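Local atomic coordinates of uncharacterized protein (Bacteroides vulgatus, PDB entry 4QB7), a protein that is probably a component of the tip of fimbriae, the cell-surface filaments that mediate adhesion and biofilm formation. Residues Ile171-Lys177 with His325-Ile331; Thr186-Gly192 with Ile289-Thr295; Asp233-Lys237 with Leu261-Ala267. All blocks are in the same frame, centred on the assembly; numbering follows the deposited sequence.

Strand 159-178 supplies Ile171-Lys177, whose partner His325-Ile331 follows 148 residues later; contact 1 therefore closes the outermost loop. Within that loop, strand 186-196 follows directly and pairs with strand 286-296 in contact 2. Contact 3, Asp233-Lys237 with Leu261-Ala267, lies inside the loop closed by contact 2, so the three are nested and none crosses another. Two sheets are involved. Contact 1 belongs to the mixed sheet and contact 2 to an antiparallel one, and they meet, among other places, where Leu329 packs on Ile289. Contact 3 ties a loop to the irregular, broken part of strand 259-270, whose Leu261 bonds to Ile174 of contact 1 and packs on Val190 of contact 2.

Contact 1: Ile171-Lys177 with His325-Ile331; sequences IANIKVK and HTYVLTI. With SO4 (sulfate ion), chain B.
With chi1 at -58° in both Ile174 and Tyr327, each residue holds its CG1 or CG beside its own backbone N, and Ile174 CG1 comes up to the ring edge of Tyr327, 4.0 Å from CD2. The other branch of the isoleucine, CG2, points the other way along the strand and lies 3.9 Å from Leu329 CD1. One register further, Val176 CG1 packs on Ile331 CD1. The strands are direct neighbours, their axes 4.7 Å apart. The evidence for parallel pairing is the 18° between their directions and the way residues of one strand bond to two neighbours on the other: Lys175 N donates to Tyr327 O (2.9 Å), while Lys175 O accepts from Leu329 N (2.9 Å). Ala172 interrupts this order. It gives its N to His325 O (2.8 Å) and is the extra residue of a beta bulge between the Ile171-His325 and Asn173-Thr326 pairs.

The pair forms part of a mixed sheet, flanked by strands 259-270 and 338-346. The face bearing Ile174, Leu329 and Ile331 packs against strand 286-296 of a second sheet, consistent with the layered beta fold of the transthyretin clan. At the end of this face, Tyr327 OH bonds to Thr318 and His325 ND1 to Asp342.

On the opposite face, Lys177 CG sits between backbone N and carbonyl carbon (chi1 57°). From there the extended chain runs past Thr330 OG1, which is 3.4 Å from CE, and its NZ donates to sulfate O4 (2.9 Å). Ala258 N also bonds to this ion, which probably comes from the crystallisation liquor.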
loop_
_atom_site.group_PDB
_atom_site.type_symbol
_atom_site.label_atom_id
_atom_site.label_comp_id
_atom_site.label_asym_id
_atom_site.label_seq_id
_atom_site.Cartn_x
_atom_site.Cartn_y
_atom_site.Cartn_z
ATOM N N ILE A 171 2.307 -5.276 2.774
ATOM C CA ILE A 171 3.045 -6.256 3.586
ATOM C C ILE A 171 2.301 -6.169 4.900
ATOM O O ILE A 171 2.553 -5.241 5.687
ATOM C CB ILE A 171 4.591 -6.064 3.690
ATOM C CG1 ILE A 171 5.290 -5.941 2.311
ATOM C CG2 ILE A 171 5.221 -7.151 4.528
ATOM C CD1 ILE A 171 4.718 -6.860 1.135
ATOM N N ALA A 172 1.225 -6.992 5.023
ATOM C CA ALA A 172 0.315 -6.988 6.180
ATOM C C ALA A 172 1.026 -7.388 7.468
ATOM O O ALA A 172 0.694 -6.866 8.535
ATOM C CB ALA A 172 -0.842 -7.925 5.925
ATOM N N ASN A 173 1.989 -8.322 7.369
ATOM C CA ASN A 173 2.772 -8.787 8.499
ATOM C C ASN A 173 3.917 -9.673 8.076
ATOM O O ASN A 173 3.961 -10.169 6.962
ATOM C CB ASN A 173 1.902 -9.549 9.514
ATOM C CG ASN A 173 2.129 -9.105 10.929
ATOM O OD1 ASN A 173 3.253 -9.033 11.403
ATOM N ND2 ASN A 173 1.068 -8.747 11.618
ATOM N N ILE A 174 4.860 -9.842 8.994
ATOM C CA ILE A 174 5.994 -10.752 8.949
ATOM C C ILE A 174 5.921 -11.457 10.300
ATOM O O ILE A 174 6.010 -10.805 11.343
ATOM C CB ILE A 174 7.343 -10.096 8.619
ATOM C CG1 ILE A 174 7.263 -9.392 7.258
ATOM C CG2 ILE A 174 8.427 -11.174 8.606
ATOM C CD1 ILE A 174 8.338 -8.467 6.936
ATOM N N LYS A 175 5.584 -12.761 10.266
ATOM C CA LYS A 175 5.405 -13.632 11.418
ATOM C C LYS A 175 6.573 -14.619 11.513
ATOM O O LYS A 175 7.031 -15.100 10.481
ATOM C CB LYS A 175 4.080 -14.385 11.266
ATOM C CG LYS A 175 2.812 -13.545 11.409
ATOM C CD LYS A 175 1.625 -14.459 11.415
ATOM C CE LYS A 175 0.312 -13.756 11.640
ATOM N NZ LYS A 175 -0.818 -14.577 11.124
ATOM N N VAL A 176 7.069 -14.929 12.730
ATOM C CA VAL A 176 8.210 -15.849 12.911
ATOM C C VAL A 176 7.897 -16.968 13.907
ATOM O O VAL A 176 7.197 -16.742 14.883
ATOM C CB VAL A 176 9.508 -15.110 13.347
ATOM C CG1 VAL A 176 10.721 -16.014 13.206
ATOM C CG2 VAL A 176 9.731 -13.817 12.559
ATOM N N LYS A 177 8.449 -18.173 13.680
ATOM C CA LYS A 177 8.320 -19.290 14.626
ATOM C C LYS A 177 9.484 -20.270 14.480
ATOM O O LYS A 177 9.969 -20.441 13.361
ATOM C CB LYS A 177 6.988 -20.042 14.450
ATOM C CG LYS A 177 6.766 -20.586 13.057
ATOM C CD LYS A 177 5.629 -21.533 12.974
ATOM C CE LYS A 177 5.366 -21.848 11.525
ATOM N NZ LYS A 177 4.093 -22.589 11.349
ATOM N N HIS A 325 0.222 -9.261 1.490
ATOM C CA HIS A 325 1.158 -10.374 1.741
ATOM C C HIS A 325 1.510 -10.491 3.218
ATOM O O HIS A 325 1.828 -9.487 3.870
ATOM C CB HIS A 325 2.462 -10.237 0.940
ATOM C CG HIS A 325 2.305 -10.222 -0.551
ATOM N ND1 HIS A 325 2.308 -11.392 -1.286
ATOM C CD2 HIS A 325 2.261 -9.171 -1.407
ATOM C CE1 HIS A 325 2.209 -11.021 -2.553
ATOM N NE2 HIS A 325 2.203 -9.695 -2.674
ATOM N N THR A 326 1.423 -11.715 3.748
ATOM C CA THR A 326 1.876 -12.057 5.101
ATOM C C THR A 326 2.946 -13.093 4.934
ATOM O O THR A 326 2.658 -14.175 4.402
ATOM C CB THR A 326 0.756 -12.576 6.032
ATOM O OG1 THR A 326 -0.297 -11.618 6.143
ATOM C CG2 THR A 326 1.292 -12.973 7.418
ATOM N N TYR A 327 4.175 -12.778 5.342
ATOM C CA TYR A 327 5.258 -13.761 5.248
ATOM C C TYR A 327 5.394 -14.501 6.554
ATOM O O TYR A 327 5.476 -13.869 7.615
ATOM C CB TYR A 327 6.585 -13.105 4.891
ATOM C CG TYR A 327 6.582 -12.324 3.603
ATOM C CD1 TYR A 327 6.425 -12.965 2.376
ATOM C CD2 TYR A 327 6.818 -10.951 3.599
ATOM C CE1 TYR A 327 6.409 -12.244 1.180
ATOM C CE2 TYR A 327 6.828 -10.222 2.406
ATOM C CZ TYR A 327 6.614 -10.873 1.201
ATOM O OH TYR A 327 6.645 -10.171 0.020
ATOM N N VAL A 328 5.373 -15.840 6.496
ATOM C CA VAL A 328 5.578 -16.653 7.691
ATOM C C VAL A 328 6.944 -17.297 7.552
ATOM O O VAL A 328 7.179 -18.050 6.604
ATOM C CB VAL A 328 4.440 -17.664 7.945
ATOM C CG1 VAL A 328 4.706 -18.496 9.202
ATOM C CG2 VAL A 328 3.092 -16.945 8.032
ATOM N N LEU A 329 7.853 -16.949 8.471
ATOM C CA LEU A 329 9.251 -17.422 8.546
ATOM C C LEU A 329 9.417 -18.493 9.602
ATOM O O LEU A 329 9.086 -18.259 10.778
ATOM C CB LEU A 329 10.199 -16.258 8.906
ATOM C CG LEU A 329 10.652 -15.261 7.863
ATOM C CD1 LEU A 329 9.478 -14.653 7.074
ATOM C CD2 LEU A 329 11.432 -14.186 8.536
ATOM N N THR A 330 9.931 -19.670 9.186
ATOM C CA THR A 330 10.189 -20.778 10.085
ATOM C C THR A 330 11.691 -20.897 10.257
ATOM O O THR A 330 12.404 -21.182 9.299
ATOM C CB THR A 330 9.538 -22.096 9.601
ATOM O OG1 THR A 330 8.130 -21.918 9.487
ATOM C CG2 THR A 330 9.803 -23.252 10.558
ATOM N N ILE A 331 12.173 -20.653 11.478
ATOM C CA ILE A 331 13.590 -20.792 11.783
ATOM C C ILE A 331 13.848 -22.264 12.094
ATOM O O ILE A 331 13.256 -22.796 13.028
ATOM C CB ILE A 331 14.019 -19.847 12.926
ATOM C CG1 ILE A 331 13.624 -18.375 12.609
ATOM C CG2 ILE A 331 15.512 -20.008 13.165
ATOM C CD1 ILE A 331 13.885 -17.415 13.711
HETATM S S SO4 B . 1.191 -20.060 11.231
HETATM O O1 SO4 B . -0.007 -20.515 11.929
HETATM O O2 SO4 B . 1.296 -20.676 9.899
HETATM O O3 SO4 B . 1.124 -18.599 11.082
HETATM O O4 SO4 B . 2.319 -20.468 12.060
#

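Contact 2: Thr186-Gly192 with Ile289-Thr295; sequences TKIFVTG and INYDIVT. With SO4 (sulfate ion), chain K; SO4 (sulfate ion), chain J.
Phe189 and Val294 make a close apolar contact on the face they share with Asp292: Val294 CG2 stands at the edge of the ring, 3.7 Å from CD2. Tyr245 stacks on the same ring and its hydroxyl is hydrogen-bonded to Asp292 OD2, while Thr306 bonds to OD1, so both oxygens of this buried carboxylate are held from outside the pair. On the other face, Ile188 CG1 lies alongside Ile293 CG1, both chains pointing the same way, and Val190 CG2 meets Ile289 CD1 (4.1 Å) with the two side chains at about a right angle.

The backbones form an antiparallel pair with directions 150° apart. Phe189 N bonds to Asp292 O (2.9 Å) and Asp292 N to Phe189 O (2.8 Å). Near Gly192 this regularity gives way to a classic beta bulge, where Asn290 is paired with two residues: its O accepts from Thr191 N, and its N donates to Gly192 O (3.1 Å) from 48° out of the carbonyl plane.

The packing opens at Thr186 and Thr295, and around Thr191 and Asn290, all partly exposed. Thr186 OG1 and Thr295 OG1 share a hydrogen bond of 3.2 Å whose direction is not fixed. At the bulge, Asn290 ND2 donates to a sulfate (2.7 Å to O3); the modelled bond from Thr191 OG1 to that ion is too short to be trusted in detail. Tyr291 CG lies between backbone N and carbonyl carbon (chi1 58°), and O4 of a second sulfate, at the ring edge and in its plane, accepts from OH. The donors these strands offer the ions, probably crystallisation sulfate, are an amide and hydroxyls; no charged group of the pair takes part.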
loop_
_atom_site.group_PDB
_atom_site.type_symbol
_atom_site.label_atom_id
_atom_site.label_comp_id
_atom_site.label_asym_id
_atom_site.label_seq_id
_atom_site.Cartn_x
_atom_site.Cartn_y
_atom_site.Cartn_z
ATOM N N THR A 186 14.390 -22.312 26.697
ATOM C CA THR A 186 14.916 -21.633 25.521
ATOM C C THR A 186 13.817 -20.795 24.884
ATOM O O THR A 186 12.651 -21.247 24.790
ATOM C CB THR A 186 15.531 -22.641 24.545
ATOM O OG1 THR A 186 16.679 -23.214 25.171
ATOM C CG2 THR A 186 15.965 -22.012 23.236
ATOM N N LYS A 187 14.185 -19.537 24.489
ATOM C CA LYS A 187 13.264 -18.615 23.821
ATOM C C LYS A 187 13.974 -17.949 22.640
ATOM O O LYS A 187 15.205 -17.923 22.602
ATOM C CB LYS A 187 12.687 -17.589 24.826
ATOM C CG LYS A 187 11.861 -18.283 25.937
ATOM C CD LYS A 187 11.121 -17.385 26.857
ATOM C CE LYS A 187 10.378 -18.164 27.917
ATOM N NZ LYS A 187 9.279 -19.000 27.350
ATOM N N ILE A 188 13.212 -17.518 21.631
ATOM C CA ILE A 188 13.759 -16.811 20.466
ATOM C C ILE A 188 13.153 -15.421 20.471
ATOM O O ILE A 188 11.925 -15.282 20.579
ATOM C CB ILE A 188 13.551 -17.502 19.078
ATOM C CG1 ILE A 188 14.115 -18.891 19.035
ATOM C CG2 ILE A 188 14.157 -16.653 17.915
ATOM C CD1 ILE A 188 13.791 -19.578 17.739
ATOM N N PHE A 189 14.010 -14.403 20.311
ATOM C CA PHE A 189 13.602 -12.996 20.260
ATOM C C PHE A 189 14.086 -12.330 18.977
ATOM O O PHE A 189 15.273 -12.421 18.653
ATOM C CB PHE A 189 14.139 -12.242 21.480
ATOM C CG PHE A 189 13.661 -12.780 22.803
ATOM C CD1 PHE A 189 12.429 -12.393 23.326
ATOM C CD2 PHE A 189 14.445 -13.663 23.538
ATOM C CE1 PHE A 189 11.989 -12.894 24.557
ATOM C CE2 PHE A 189 14.013 -14.144 24.777
ATOM C CZ PHE A 189 12.801 -13.739 25.287
ATOM N N VAL A 190 13.179 -11.679 18.237
ATOM C CA VAL A 190 13.577 -10.961 17.023
ATOM C C VAL A 190 13.860 -9.511 17.443
ATOM O O VAL A 190 13.065 -8.910 18.185
ATOM C CB VAL A 190 12.548 -11.100 15.880
ATOM C CG1 VAL A 190 12.846 -10.127 14.734
ATOM C CG2 VAL A 190 12.506 -12.541 15.377
ATOM N N THR A 191 15.030 -8.977 17.034
ATOM C CA THR A 191 15.487 -7.649 17.458
ATOM C C THR A 191 15.663 -6.672 16.289
ATOM O O THR A 191 15.808 -5.467 16.505
ATOM C CB THR A 191 16.823 -7.815 18.202
ATOM O OG1 THR A 191 17.738 -8.483 17.331
ATOM C CG2 THR A 191 16.691 -8.652 19.482
ATOM N N GLY A 192 15.692 -7.182 15.070
ATOM C CA GLY A 192 15.911 -6.335 13.904
ATOM C C GLY A 192 15.426 -6.965 12.620
ATOM O O GLY A 192 15.321 -8.189 12.523
ATOM N N ILE A 289 17.337 -10.482 8.798
ATOM C CA ILE A 289 16.767 -10.610 10.135
ATOM C C ILE A 289 17.853 -10.793 11.191
ATOM O O ILE A 289 18.927 -11.365 10.916
ATOM C CB ILE A 289 15.717 -11.750 10.163
ATOM C CG1 ILE A 289 14.797 -11.650 11.408
ATOM C CG2 ILE A 289 16.355 -13.131 9.972
ATOM C CD1 ILE A 289 13.545 -12.535 11.409
ATOM N N ASN A 290 17.564 -10.254 12.406
ATOM C CA ASN A 290 18.411 -10.333 13.610
ATOM C C ASN A 290 17.612 -10.992 14.714
ATOM O O ASN A 290 16.477 -10.599 14.950
ATOM C CB ASN A 290 18.852 -8.936 14.054
ATOM C CG ASN A 290 19.744 -8.192 13.111
ATOM O OD1 ASN A 290 19.983 -8.588 11.970
ATOM N ND2 ASN A 290 20.297 -7.093 13.593
ATOM N N TYR A 291 18.149 -11.999 15.359
ATOM C CA TYR A 291 17.422 -12.701 16.419
ATOM C C TYR A 291 18.390 -13.320 17.414
ATOM O O TYR A 291 19.553 -13.575 17.089
ATOM C CB TYR A 291 16.431 -13.762 15.868
ATOM C CG TYR A 291 17.049 -14.828 14.997
ATOM C CD1 TYR A 291 17.323 -14.584 13.655
ATOM C CD2 TYR A 291 17.323 -16.098 15.501
ATOM C CE1 TYR A 291 17.873 -15.572 12.836
ATOM C CE2 TYR A 291 17.887 -17.091 14.696
ATOM C CZ TYR A 291 18.158 -16.822 13.361
ATOM O OH TYR A 291 18.696 -17.778 12.541
ATOM N N ASP A 292 17.901 -13.503 18.651
ATOM C CA ASP A 292 18.631 -14.060 19.793
ATOM C C ASP A 292 17.966 -15.315 20.274
ATOM O O ASP A 292 16.746 -15.328 20.431
ATOM C CB ASP A 292 18.670 -13.015 20.926
ATOM C CG ASP A 292 19.396 -11.724 20.573
ATOM O OD1 ASP A 292 20.311 -11.768 19.720
ATOM O OD2 ASP A 292 19.076 -10.673 21.183
ATOM N N ILE A 293 18.746 -16.387 20.472
ATOM C CA ILE A 293 18.268 -17.667 21.021
ATOM C C ILE A 293 18.788 -17.711 22.441
ATOM O O ILE A 293 19.998 -17.786 22.653
ATOM C CB ILE A 293 18.648 -18.903 20.172
ATOM C CG1 ILE A 293 18.269 -18.676 18.677
ATOM C CG2 ILE A 293 17.983 -20.192 20.755
ATOM C CD1 ILE A 293 18.904 -19.653 17.750
ATOM N N VAL A 294 17.885 -17.524 23.406
ATOM C CA VAL A 294 18.225 -17.373 24.824
ATOM C C VAL A 294 17.901 -18.625 25.588
ATOM O O VAL A 294 16.745 -19.019 25.628
ATOM C CB VAL A 294 17.461 -16.147 25.411
ATOM C CG1 VAL A 294 17.767 -15.945 26.893
ATOM C CG2 VAL A 294 17.764 -14.892 24.615
ATOM N N THR A 295 18.920 -19.238 26.200
ATOM C CA THR A 295 18.800 -20.438 27.032
ATOM C C THR A 295 19.063 -20.065 28.501
ATOM O O THR A 295 20.058 -19.411 28.800
ATOM C CB THR A 295 19.728 -21.563 26.543
ATOM O OG1 THR A 295 19.506 -21.816 25.156
ATOM C CG2 THR A 295 19.552 -22.850 27.324
HETATM S S SO4 K . 19.740 -5.870 16.815
HETATM O O1 SO4 K . 19.679 -7.000 17.670
HETATM O O2 SO4 K . 21.108 -5.747 16.361
HETATM O O3 SO4 K . 18.888 -6.135 15.695
HETATM O O4 SO4 K . 19.289 -4.651 17.547
HETATM S S SO4 J . 19.370 -21.272 13.591
HETATM O O1 SO4 J . 18.606 -22.020 14.590
HETATM O O2 SO4 J . 20.708 -21.864 13.500
HETATM O O3 SO4 J . 18.687 -21.307 12.286
HETATM O O4 SO4 J . 19.501 -19.887 13.997
#

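Contact 3: Asp233-Lys237 with Leu261-Ala267; sequences DFLNK and LFSDTEA
Phe234 and Phe262 form a T-shaped (edge-to-face) pair. The ring planes are 79° apart, the centroids 4.8 Å, and Phe234 CE2 points at the face of Phe262, over its centre. Chi1 of 176° in Phe234 carries its ring away from the backbone N and across to the partner segment, where CZ also meets Glu266 CB (3.7 Å) and the amide N of Ala267 lies at the ring edge. Next to this pair, Leu235 CD2 reaches the edge of the Phe262 ring at CE1 (4.1 Å).

Beside the rings a single backbone bond joins the segments: Asn236 N donates to Leu261 O (2.9 Å). Asn236 is itself the centre of an inverse gamma turn, closed by Lys237 N to Leu235 O, while Ser263 to Glu266 form a type I turn in the partner segment.

Further out, Phe262 N donates to Asn173 OD1 of strand 159-178, and Phe262 packs on Ile171 and Ile174, which places the aromatic pair against the mixed sheet. One water joins both segments, donating to Phe234 O (2.7 Å) and Glu266 OE1 (2.6 Å) and accepting from Ser263 N (2.9 Å).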
loop_
_atom_site.group_PDB
_atom_site.type_symbol
_atom_site.label_atom_id
_atom_site.label_comp_id
_atom_site.label_asym_id
_atom_site.label_seq_id
_atom_site.Cartn_x
_atom_site.Cartn_y
_atom_site.Cartn_z
ATOM N N ASP A 233 12.763 -0.233 13.694
ATOM C CA ASP A 233 11.953 0.623 14.570
ATOM C C ASP A 233 10.453 0.590 14.198
ATOM O O ASP A 233 9.642 1.192 14.908
ATOM C CB ASP A 233 12.475 2.074 14.588
ATOM C CG ASP A 233 13.861 2.223 15.166
ATOM O OD1 ASP A 233 14.171 1.527 16.164
ATOM O OD2 ASP A 233 14.645 3.012 14.613
ATOM N N PHE A 234 10.093 -0.112 13.102
ATOM C CA PHE A 234 8.718 -0.248 12.659
ATOM C C PHE A 234 8.088 -1.402 13.420
ATOM O O PHE A 234 6.867 -1.422 13.656
ATOM C CB PHE A 234 8.648 -0.457 11.132
ATOM C CG PHE A 234 7.244 -0.698 10.607
ATOM C CD1 PHE A 234 6.324 0.347 10.522
ATOM C CD2 PHE A 234 6.822 -1.990 10.249
ATOM C CE1 PHE A 234 5.019 0.113 10.080
ATOM C CE2 PHE A 234 5.521 -2.214 9.778
ATOM C CZ PHE A 234 4.632 -1.160 9.699
ATOM N N LEU A 235 8.940 -2.364 13.817
ATOM C CA LEU A 235 8.537 -3.576 14.517
ATOM C C LEU A 235 7.954 -3.249 15.891
ATOM O O LEU A 235 8.394 -2.318 16.580
ATOM C CB LEU A 235 9.695 -4.577 14.659
ATOM C CG LEU A 235 10.572 -4.929 13.455
ATOM C CD1 LEU A 235 11.600 -5.979 13.854
ATOM C CD2 LEU A 235 9.761 -5.401 12.274
ATOM N N ASN A 236 6.961 -4.043 16.285
ATOM C CA ASN A 236 6.231 -3.902 17.528
ATOM C C ASN A 236 7.020 -4.497 18.701
ATOM O O ASN A 236 6.509 -5.350 19.433
ATOM C CB ASN A 236 4.890 -4.591 17.336
ATOM C CG ASN A 236 3.860 -4.329 18.388
ATOM O OD1 ASN A 236 3.916 -3.342 19.131
ATOM N ND2 ASN A 236 2.925 -5.261 18.494
ATOM N N LYS A 237 8.279 -4.044 18.873
ATOM C CA LYS A 237 9.199 -4.485 19.927
ATOM C C LYS A 237 8.704 -4.011 21.287
ATOM O O LYS A 237 8.131 -2.937 21.373
ATOM C CB LYS A 237 10.627 -3.956 19.657
ATOM C CG LYS A 237 11.421 -4.811 18.662
ATOM C CD LYS A 237 12.375 -3.988 17.809
ATOM C CE LYS A 237 13.750 -3.785 18.375
ATOM N NZ LYS A 237 14.469 -2.728 17.635
ATOM N N LEU A 261 5.458 -9.601 13.786
ATOM C CA LEU A 261 6.497 -8.595 14.059
ATOM C C LEU A 261 5.937 -7.158 13.928
ATOM O O LEU A 261 6.526 -6.217 14.459
ATOM C CB LEU A 261 7.734 -8.769 13.160
ATOM C CG LEU A 261 8.486 -10.107 13.206
ATOM C CD1 LEU A 261 9.612 -10.091 12.221
ATOM C CD2 LEU A 261 8.998 -10.456 14.614
ATOM N N PHE A 262 4.795 -7.011 13.244
ATOM C CA PHE A 262 4.077 -5.739 13.070
ATOM C C PHE A 262 2.895 -5.702 13.999
ATOM O O PHE A 262 2.285 -6.752 14.240
ATOM C CB PHE A 262 3.551 -5.546 11.621
ATOM C CG PHE A 262 4.504 -5.616 10.448
ATOM C CD1 PHE A 262 5.881 -5.705 10.644
ATOM C CD2 PHE A 262 4.031 -5.530 9.146
ATOM C CE1 PHE A 262 6.759 -5.757 9.558
ATOM C CE2 PHE A 262 4.909 -5.602 8.064
ATOM C CZ PHE A 262 6.265 -5.721 8.279
ATOM N N SER A 263 2.486 -4.496 14.437
ATOM C CA SER A 263 1.296 -4.388 15.276
ATOM C C SER A 263 0.053 -4.579 14.402
ATOM O O SER A 263 0.160 -4.493 13.177
ATOM C CB SER A 263 1.276 -3.059 16.021
ATOM O OG SER A 263 0.846 -2.007 15.182
ATOM N N ASP A 264 -1.100 -4.869 15.015
ATOM C CA ASP A 264 -2.385 -5.093 14.338
ATOM C C ASP A 264 -2.796 -3.968 13.409
ATOM O O ASP A 264 -3.437 -4.219 12.385
ATOM C CB ASP A 264 -3.521 -5.284 15.368
ATOM C CG ASP A 264 -3.617 -6.671 15.991
ATOM O OD1 ASP A 264 -2.991 -7.625 15.443
ATOM O OD2 ASP A 264 -4.339 -6.814 17.013
ATOM N N THR A 265 -2.460 -2.737 13.777
ATOM C CA THR A 265 -2.861 -1.556 13.029
ATOM C C THR A 265 -1.800 -1.079 12.024
ATOM O O THR A 265 -2.118 -0.229 11.188
ATOM C CB THR A 265 -3.222 -0.434 14.013
ATOM O OG1 THR A 265 -2.172 -0.282 14.977
ATOM C CG2 THR A 265 -4.531 -0.710 14.731
ATOM N N GLU A 266 -0.572 -1.621 12.078
ATOM C CA GLU A 266 0.506 -1.192 11.192
ATOM C C GLU A 266 0.820 -2.201 10.054
ATOM O O GLU A 266 0.786 -3.422 10.254
ATOM C CB GLU A 266 1.756 -0.868 12.016
ATOM C CG GLU A 266 1.531 0.381 12.861
ATOM C CD GLU A 266 2.531 0.754 13.939
ATOM O OE1 GLU A 266 3.476 -0.023 14.215
ATOM O OE2 GLU A 266 2.344 1.840 14.532
ATOM N N ALA A 267 1.058 -1.655 8.839
ATOM C CA ALA A 267 1.402 -2.393 7.617
ATOM C C ALA A 267 2.241 -1.511 6.693
ATOM O O ALA A 267 2.273 -0.295 6.872
ATOM C CB ALA A 267 0.146 -2.855 6.902
HETATM O O HOH W 1 4.348 -2.465 13.690
#